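Local coordinates for CurF (Lyngbya majuscula, PDB 5DP2), which catalyses cyclopropane ring formation in curacin A biosynthesis, as an NADP-binding domain of the enoyl reductase family, at residues 72-75 with 76-79; 236-239 with 240-244; 177-181 with 182-186. All coordinates share one frame; numbering follows the deposited sequence. Where two conformers were deposited one is given.

Contact 1: residues 72-75 with 76-79; sequences IISA and ENLT
S74 and A75 turn back onto N77 and L78 in a short 3-10 turn: N77 N gives a hydrogen bond to S74 O at 3.0 Å, and L78 N follows one residue on, 3.1 Å from A75 O. The N77 side chain reaches back across this turn to the backbone of I72. Its CG stands anti to the carbonyl carbon (chi1 -66°), which places the amide beside I72, where ND2 bonds to I72 O at 2.9 Å. The bond is nearly straight (166°) and the acceptor lies almost in the plane of the amide, although ND2 itself approaches from above the carbonyl plane of I72. CB and CG2 of I72 lie close to the same nitrogen, the two side chains crossing at a slant. S74, in one of two conformers, holds its OG over the face of the N77 amide, 3.1 Å from N77 CG; it also takes a weak bond from N77 N at 3.3 Å. A water joins this hydroxyl, 2.7 Å from S74 OG, to the carboxylate of E76, 2.9 Å from E76 OE2, a bridge made by one of two conformers of each residue and so perhaps not always present. L78 CB lies 3.5 Å from A75 O, while a second water lies within bonding distance of both A75 O and L78 O. R14 binds E76 O, and T79 OG1 reaches G110 O, tying the turn to its surroundings. The chemistry is that of a surface turn closed mainly by backbone polar groups: one amide side chain secures I72 O, and that bond together with the serine hydroxyl above the amide limits how N77 can rotate.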
loop_
_atom_site.group_PDB
_atom_site.type_symbol
_atom_site.label_atom_id
_atom_site.label_comp_id
_atom_site.label_asym_id
_atom_site.label_seq_id
_atom_site.Cartn_x
_atom_site.Cartn_y
_atom_site.Cartn_z
ATOM N N ILE A 72 -2.778 -5.997 22.744
ATOM C CA ILE A 72 -1.695 -5.805 23.705
ATOM C C ILE A 72 -0.372 -5.722 22.931
ATOM O O ILE A 72 0.019 -6.656 22.214
ATOM C CB ILE A 72 -1.677 -6.920 24.768
ATOM C CG1 ILE A 72 -2.948 -6.838 25.602
ATOM C CG2 ILE A 72 -0.431 -6.806 25.640
ATOM C CD1 ILE A 72 -3.099 -7.958 26.596
ATOM N N ILE A 73 0.271 -4.561 23.028
ATOM C CA ILE A 73 1.472 -4.255 22.223
ATOM C C ILE A 73 2.706 -5.016 22.716
ATOM O O ILE A 73 3.181 -4.763 23.832
ATOM C CB ILE A 73 1.717 -2.735 22.198
ATOM C CG1 ILE A 73 0.544 -2.014 21.515
ATOM C CG2 ILE A 73 3.026 -2.392 21.511
ATOM C CD1 ILE A 73 0.623 -0.502 21.550
ATOM N N SER A 74 3.222 -5.902 21.869
ATOM C CA SER A 74 4.469 -6.653 22.089
ATOM C C SER A 74 4.831 -7.383 20.813
ATOM O O SER A 74 3.941 -7.738 20.045
ATOM C CB SER A 74 4.326 -7.685 23.208
ATOM O OG SER A 74 3.546 -8.776 22.767
ATOM N N ALA A 75 6.120 -7.656 20.593
ATOM C CA ALA A 75 6.524 -8.356 19.384
ATOM C C ALA A 75 5.806 -9.673 19.231
ATOM O O ALA A 75 5.392 -10.031 18.115
ATOM C CB ALA A 75 8.032 -8.600 19.373
ATOM N N GLU A 76 5.686 -10.432 20.320
ATOM C CA GLU A 76 5.115 -11.766 20.216
ATOM C C GLU A 76 3.618 -11.770 19.933
ATOM O O GLU A 76 3.052 -12.821 19.610
ATOM C CB GLU A 76 5.423 -12.580 21.471
ATOM C CG GLU A 76 4.753 -12.060 22.734
ATOM C CD GLU A 76 5.182 -12.826 23.964
ATOM O OE1 GLU A 76 6.322 -13.318 23.975
ATOM O OE2 GLU A 76 4.391 -12.942 24.920
ATOM N N ASN A 77 2.983 -10.594 20.020
ATOM C CA ASN A 77 1.561 -10.443 19.703
ATOM C C ASN A 77 1.324 -9.858 18.310
ATOM O O ASN A 77 0.177 -9.796 17.871
ATOM C CB ASN A 77 0.871 -9.572 20.754
ATOM C CG ASN A 77 0.827 -10.222 22.117
ATOM O OD1 ASN A 77 1.142 -11.405 22.275
ATOM N ND2 ASN A 77 0.402 -9.440 23.104
ATOM N N LEU A 78 2.367 -9.357 17.652
ATOM C CA LEU A 78 2.205 -8.683 16.351
ATOM C C LEU A 78 1.732 -9.658 15.275
ATOM O O LEU A 78 2.305 -10.733 15.103
ATOM C CB LEU A 78 3.546 -8.064 15.941
ATOM C CG LEU A 78 3.533 -7.220 14.654
ATOM C CD1 LEU A 78 2.676 -5.974 14.771
ATOM C CD2 LEU A 78 4.948 -6.835 14.280
ATOM N N THR A 79 0.707 -9.233 14.525
ATOM C CA THR A 79 0.262 -9.959 13.349
ATOM C C THR A 79 0.574 -9.133 12.091
ATOM O O THR A 79 0.925 -7.955 12.163
ATOM C CB THR A 79 -1.238 -10.323 13.424
ATOM O OG1 THR A 79 -2.027 -9.133 13.454
ATOM C CG2 THR A 79 -1.570 -11.126 14.653
HETATM O O HOH W 1 3.485 -10.160 25.084
HETATM O O HOH W 2 4.068 -12.145 16.601
#

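Contact 2: residues 236-239 with 240-244; sequences HGEY and IPKNI. With NAP (NADP nicotinamide-adenine-dinucleotide phosphate), chain B.
Y239 O receives two donors from a single residue: the backbone N of N243, at 3.0 Å, and the side-chain ND2 of N243, which bends back to the same oxygen in a weak bond. The other end of that amide, OD1, is held by H165. E238 sits at the N-cap position and closes the first turn, its O accepting K242 N at 3.0 Å, almost in line with the carbonyl bond. The extended E238 side chain also meets K242 NZ at OE1 (2.6 Å), on the anti side of the carboxylate, in a salt bridge made by one of two lysine conformers. CG and CD of P241 lie 3.4 Å from E238 O, beside the helical bond. With an alanine at P241, E238 O would lose this ring packing and the first turn would probably flex more freely. A type II' turn, H236 to Y239, leads in; H236 CE1 lies 3.5 Å from NADP N6A, and Y239 CD1 lies against one face of the H236 ring, offset toward its rim. Helix 239-245 is flanked by helix 214-221 at Y239 and N243, helix 264-270 at P241 and I244, and strand 251-255 at I240 and I244.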
loop_
_atom_site.group_PDB
_atom_site.type_symbol
_atom_site.label_atom_id
_atom_site.label_comp_id
_atom_site.label_asym_id
_atom_site.label_seq_id
_atom_site.Cartn_x
_atom_site.Cartn_y
_atom_site.Cartn_z
ATOM N N HIS A 236 14.650 10.197 3.866
ATOM C CA HIS A 236 15.995 10.271 4.449
ATOM C C HIS A 236 16.812 11.383 3.786
ATOM O O HIS A 236 16.414 11.968 2.769
ATOM C CB HIS A 236 16.678 8.910 4.302
ATOM C CG HIS A 236 16.805 8.461 2.886
ATOM N ND1 HIS A 236 15.736 7.994 2.159
ATOM C CD2 HIS A 236 17.864 8.465 2.040
ATOM C CE1 HIS A 236 16.141 7.686 0.942
ATOM N NE2 HIS A 236 17.429 7.961 0.840
ATOM N N GLY A 237 17.970 11.674 4.369
ATOM C CA GLY A 237 18.910 12.605 3.777
ATOM C C GLY A 237 18.260 13.945 3.479
ATOM O O GLY A 237 17.519 14.482 4.306
ATOM N N GLU A 238 18.535 14.485 2.293
ATOM C CA GLU A 238 17.993 15.759 1.850
ATOM C C GLU A 238 16.782 15.601 0.926
ATOM O O GLU A 238 16.400 16.544 0.246
ATOM C CB GLU A 238 19.067 16.597 1.161
ATOM C CG GLU A 238 20.224 16.954 2.084
ATOM C CD GLU A 238 21.259 17.833 1.431
ATOM O OE1 GLU A 238 21.339 17.889 0.185
ATOM O OE2 GLU A 238 22.026 18.451 2.181
ATOM N N TYR A 239 16.168 14.414 0.905
ATOM C CA TYR A 239 15.081 14.192 -0.035
ATOM C C TYR A 239 13.895 15.121 0.197
ATOM O O TYR A 239 13.305 15.594 -0.791
ATOM C CB TYR A 239 14.633 12.716 -0.018
ATOM C CG TYR A 239 15.532 11.816 -0.852
ATOM C CD1 TYR A 239 16.798 11.433 -0.420
ATOM C CD2 TYR A 239 15.126 11.379 -2.099
ATOM C CE1 TYR A 239 17.608 10.652 -1.210
ATOM C CE2 TYR A 239 15.921 10.579 -2.891
ATOM C CZ TYR A 239 17.173 10.229 -2.452
ATOM O OH TYR A 239 18.000 9.435 -3.193
ATOM N N ILE A 240 13.534 15.412 1.449
ATOM C CA ILE A 240 12.365 16.275 1.688
ATOM C C ILE A 240 12.629 17.699 1.170
ATOM O O ILE A 240 11.858 18.204 0.367
ATOM C CB ILE A 240 11.902 16.211 3.144
ATOM C CG1 ILE A 240 11.348 14.813 3.444
ATOM C CG2 ILE A 240 10.866 17.302 3.408
ATOM C CD1 ILE A 240 11.109 14.548 4.913
ATOM N N PRO A 241 13.708 18.391 1.612
ATOM C CA PRO A 241 13.892 19.753 1.126
ATOM C C PRO A 241 14.131 19.830 -0.390
ATOM O O PRO A 241 13.703 20.793 -1.031
ATOM C CB PRO A 241 15.094 20.279 1.937
ATOM C CG PRO A 241 15.785 19.036 2.432
ATOM C CD PRO A 241 14.667 18.060 2.685
ATOM N N LYS A 242 14.815 18.837 -0.970
ATOM C CA LYS A 242 15.034 18.816 -2.414
ATOM C C LYS A 242 13.722 18.715 -3.183
ATOM O O LYS A 242 13.553 19.357 -4.232
ATOM C CB LYS A 242 15.978 17.663 -2.796
ATOM C CG LYS A 242 17.431 17.897 -2.428
ATOM C CD LYS A 242 18.189 18.645 -3.511
ATOM C CE LYS A 242 19.549 19.101 -3.006
ATOM N NZ LYS A 242 20.145 18.118 -2.063
ATOM N N ASN A 243 12.793 17.898 -2.669
ATOM C CA ASN A 243 11.456 17.823 -3.261
ATOM C C ASN A 243 10.691 19.126 -3.097
ATOM O O ASN A 243 10.050 19.615 -4.052
ATOM C CB ASN A 243 10.677 16.672 -2.626
ATOM C CG ASN A 243 10.965 15.353 -3.325
ATOM O OD1 ASN A 243 10.788 15.242 -4.534
ATOM N ND2 ASN A 243 11.302 14.356 -2.587
ATOM N N ILE A 244 10.711 19.713 -1.897
ATOM C CA ILE A 244 9.987 20.970 -1.703
ATOM C C ILE A 244 10.465 22.001 -2.732
ATOM O O ILE A 244 9.667 22.766 -3.304
ATOM C CB ILE A 244 10.122 21.460 -0.248
ATOM C CG1 ILE A 244 9.384 20.510 0.699
ATOM C CG2 ILE A 244 9.603 22.891 -0.105
ATOM C CD1 ILE A 244 9.724 20.723 2.169
HETATM P PA NAP B . 7.410 -0.503 -2.259
HETATM O O1A NAP B . 7.011 -1.657 -3.112
HETATM O O2A NAP B . 7.275 0.876 -2.791
HETATM O O5B NAP B . 8.907 -0.780 -1.774
HETATM C C5B NAP B . 9.715 0.268 -1.220
HETATM C C4B NAP B . 10.240 1.224 -2.270
HETATM O O4B NAP B . 11.163 2.091 -1.654
HETATM C C3B NAP B . 10.929 0.556 -3.423
HETATM O O3B NAP B . 10.173 0.820 -4.607
HETATM C C2B NAP B . 12.331 1.192 -3.486
HETATM O O2B NAP B . 12.791 1.644 -4.728
HETATM C C1B NAP B . 12.181 2.427 -2.618
HETATM N N9A NAP B . 13.364 2.767 -1.839
HETATM C C8A NAP B . 13.717 2.262 -0.607
HETATM N N7A NAP B . 14.879 2.813 -0.183
HETATM C C5A NAP B . 15.257 3.676 -1.136
HETATM C C6A NAP B . 16.359 4.566 -1.306
HETATM N N6A NAP B . 17.308 4.652 -0.352
HETATM N N1A NAP B . 16.415 5.300 -2.410
HETATM C C2A NAP B . 15.456 5.190 -3.335
HETATM N N3A NAP B . 14.380 4.399 -3.288
HETATM C C4A NAP B . 14.299 3.640 -2.206
HETATM O O3 NAP B . 6.626 -0.574 -0.854
HETATM P PN NAP B . 5.115 -0.171 -0.509
HETATM O O1N NAP B . 4.603 -1.175 0.449
HETATM O O2N NAP B . 4.337 0.094 -1.765
HETATM O O5D NAP B . 5.335 1.159 0.288
HETATM C C5D NAP B . 5.852 2.315 -0.410
HETATM C C4D NAP B . 6.354 3.361 0.616
HETATM O O4D NAP B . 5.236 4.063 1.093
HETATM C C3D NAP B . 7.026 2.768 1.861
HETATM O O3D NAP B . 7.967 3.732 2.354
HETATM C C2D NAP B . 5.870 2.568 2.808
HETATM O O2D NAP B . 6.324 2.573 4.165
HETATM C C1D NAP B . 4.992 3.745 2.474
HETATM N N1N NAP B . 3.520 3.628 2.560
HETATM C C2N NAP B . 2.823 4.520 3.300
HETATM C C3N NAP B . 1.436 4.474 3.409
HETATM C C7N NAP B . 0.718 5.484 4.236
HETATM O O7N NAP B . -0.453 5.245 4.438
HETATM N N7N NAP B . 1.394 6.575 4.686
HETATM C C4N NAP B . 0.738 3.471 2.729
HETATM C C5N NAP B . 1.475 2.568 1.973
HETATM C C6N NAP B . 2.870 2.659 1.893
HETATM P P2B NAP B . 13.326 0.689 -5.894
HETATM O O1X NAP B . 12.121 -0.092 -6.402
HETATM O O2X NAP B . 13.866 1.670 -6.896
HETATM O O3X NAP B . 14.371 -0.212 -5.281
HETATM O O HOH W 3 14.730 14.532 4.004
#

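Contact 3: residues 177-181 with 182-186; sequences QLAQF and FGSEV
A179 O is gripped twice by S184, whose N lies 3.0 Å and whose OG lies 2.8 Å from it, both arriving from the same face of the carbonyl plane. Because S184 OG sits between the backbone N and the carbonyl carbon (chi1 68°), the hydroxyl folds back over the helix end and also comes within 3.3 Å of A179 CB. Together with G183 N, bonded to Q180 O at 2.9 Å, the backbone bond of S184 completes a Schellman motif in which G183, at positive phi, ends helix 170-181. One residue earlier, F182 N still makes the helical bond to L178 O. The F182 ring lies beside L178, with CD2 3.1 Å from L178 O, and meets the F181 ring at a slant, CD2 of F181 and CD1 of F182 being 3.7 Å apart and the planes inclined by 58°. V186 CG2 rests against A179 CB and Q180 CG, each at 3.7 Å. A water beside it accepts from V186 N and, in one of two conformers, from Q180 NE2, and donates to S184 O, while Y147 covers F182 and I164 covers A179 and V186. Polar closure and apolar cover meet at one helix end: the carbonyls of L178, A179 and Q180 find donors in the turn, and V186, second residue of strand 185-190, packs on the helix within a beta-alpha-beta crossover.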
loop_
_atom_site.group_PDB
_atom_site.type_symbol
_atom_site.label_atom_id
_atom_site.label_comp_id
_atom_site.label_asym_id
_atom_site.label_seq_id
_atom_site.Cartn_x
_atom_site.Cartn_y
_atom_site.Cartn_z
ATOM N N GLN A 177 -0.423 4.485 -12.567
ATOM C CA GLN A 177 -1.657 4.159 -13.269
ATOM C C GLN A 177 -2.708 5.237 -13.035
ATOM O O GLN A 177 -3.399 5.672 -13.973
ATOM C CB GLN A 177 -2.239 2.816 -12.818
ATOM C CG GLN A 177 -1.520 1.595 -13.350
ATOM C CD GLN A 177 -2.388 0.360 -13.191
ATOM O OE1 GLN A 177 -3.588 0.398 -13.479
ATOM N NE2 GLN A 177 -1.789 -0.738 -12.771
ATOM N N LEU A 178 -2.889 5.660 -11.790
ATOM C CA LEU A 178 -3.907 6.657 -11.477
ATOM C C LEU A 178 -3.578 8.023 -12.074
ATOM O O LEU A 178 -4.458 8.694 -12.632
ATOM C CB LEU A 178 -4.096 6.763 -9.956
ATOM C CG LEU A 178 -4.951 5.659 -9.376
ATOM C CD1 LEU A 178 -4.720 5.567 -7.878
ATOM C CD2 LEU A 178 -6.418 5.907 -9.670
ATOM N N ALA A 179 -2.325 8.456 -11.962
ATOM C CA ALA A 179 -1.959 9.735 -12.524
ATOM C C ALA A 179 -2.233 9.774 -14.037
ATOM O O ALA A 179 -2.710 10.787 -14.554
ATOM C CB ALA A 179 -0.506 10.056 -12.216
ATOM N N GLN A 180 -1.925 8.683 -14.722
ATOM C CA GLN A 180 -2.217 8.668 -16.162
ATOM C C GLN A 180 -3.706 8.576 -16.457
ATOM O O GLN A 180 -4.171 9.232 -17.397
ATOM C CB GLN A 180 -1.423 7.578 -16.827
ATOM C CG GLN A 180 0.055 7.835 -16.629
ATOM C CD GLN A 180 0.916 7.122 -17.618
ATOM O OE1 GLN A 180 0.722 5.946 -17.913
ATOM N NE2 GLN A 180 1.867 7.854 -18.174
ATOM N N PHE A 181 -4.473 7.842 -15.645
ATOM C CA PHE A 181 -5.936 7.831 -15.775
ATOM C C PHE A 181 -6.519 9.241 -15.637
ATOM O O PHE A 181 -7.471 9.604 -16.334
ATOM C CB PHE A 181 -6.543 6.874 -14.729
ATOM C CG PHE A 181 -8.050 6.937 -14.630
ATOM C CD1 PHE A 181 -8.849 6.390 -15.608
ATOM C CD2 PHE A 181 -8.655 7.621 -13.569
ATOM C CE1 PHE A 181 -10.220 6.484 -15.525
ATOM C CE2 PHE A 181 -10.030 7.715 -13.478
ATOM C CZ PHE A 181 -10.813 7.139 -14.458
ATOM N N PHE A 182 -5.940 10.049 -14.743
ATOM C CA PHE A 182 -6.384 11.416 -14.529
ATOM C C PHE A 182 -5.827 12.383 -15.574
ATOM O O PHE A 182 -6.149 13.585 -15.511
ATOM C CB PHE A 182 -5.965 11.898 -13.125
ATOM C CG PHE A 182 -6.618 11.188 -11.987
ATOM C CD1 PHE A 182 -7.954 10.895 -12.003
ATOM C CD2 PHE A 182 -5.869 10.832 -10.868
ATOM C CE1 PHE A 182 -8.535 10.235 -10.942
ATOM C CE2 PHE A 182 -6.453 10.188 -9.796
ATOM C CZ PHE A 182 -7.776 9.875 -9.869
ATOM N N GLY A 183 -5.051 11.900 -16.553
ATOM C CA GLY A 183 -4.596 12.745 -17.636
ATOM C C GLY A 183 -3.405 13.616 -17.304
ATOM O O GLY A 183 -3.142 14.598 -18.001
ATOM N N SER A 184 -2.640 13.245 -16.274
ATOM C CA SER A 184 -1.485 14.030 -15.887
ATOM C C SER A 184 -0.214 13.482 -16.562
ATOM O O SER A 184 -0.196 12.370 -17.099
ATOM C CB SER A 184 -1.383 14.141 -14.383
ATOM O OG SER A 184 -1.084 12.953 -13.789
ATOM N N GLU A 185 0.831 14.331 -16.559
ATOM C CA GLU A 185 2.150 14.021 -17.122
ATOM C C GLU A 185 3.052 13.471 -16.002
ATOM O O GLU A 185 3.409 14.204 -15.078
ATOM C CB GLU A 185 2.787 15.241 -17.746
ATOM C CG GLU A 185 4.069 14.869 -18.453
ATOM C CD GLU A 185 4.794 16.021 -19.116
ATOM O OE1 GLU A 185 4.474 17.197 -18.815
ATOM O OE2 GLU A 185 5.718 15.734 -19.902
ATOM N N VAL A 186 3.383 12.187 -16.090
ATOM C CA VAL A 186 4.162 11.522 -15.055
ATOM C C VAL A 186 5.670 11.715 -15.284
ATOM O O VAL A 186 6.190 11.445 -16.370
ATOM C CB VAL A 186 3.832 10.010 -14.997
ATOM C CG1 VAL A 186 4.809 9.256 -14.109
ATOM C CG2 VAL A 186 2.411 9.814 -14.503
HETATM O O HOH W 4 1.774 10.734 -18.143
#

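In the fold
Along the chain the order is contact 1, contact 3, contact 2. Contact 1 lies in the loop between helix 50-57 and strand 83-91, within the GroES-like range, its centre about 33 Å from that of contact 2 and 39 Å from that of contact 3, on the other side of the chain's centre from contact 3. Contacts 2 and 3, about 24 Å apart between centres, share the six-stranded parallel sheet of the Rossmann-type fold: contact 3 joins helix 170-181 to strand 185-190, and contact 2 starts the helix after strand 227-232. Both belong to the cofactor-binding part: contact 3 ends a helix, and contact 2 begins one beside the NADP adenine.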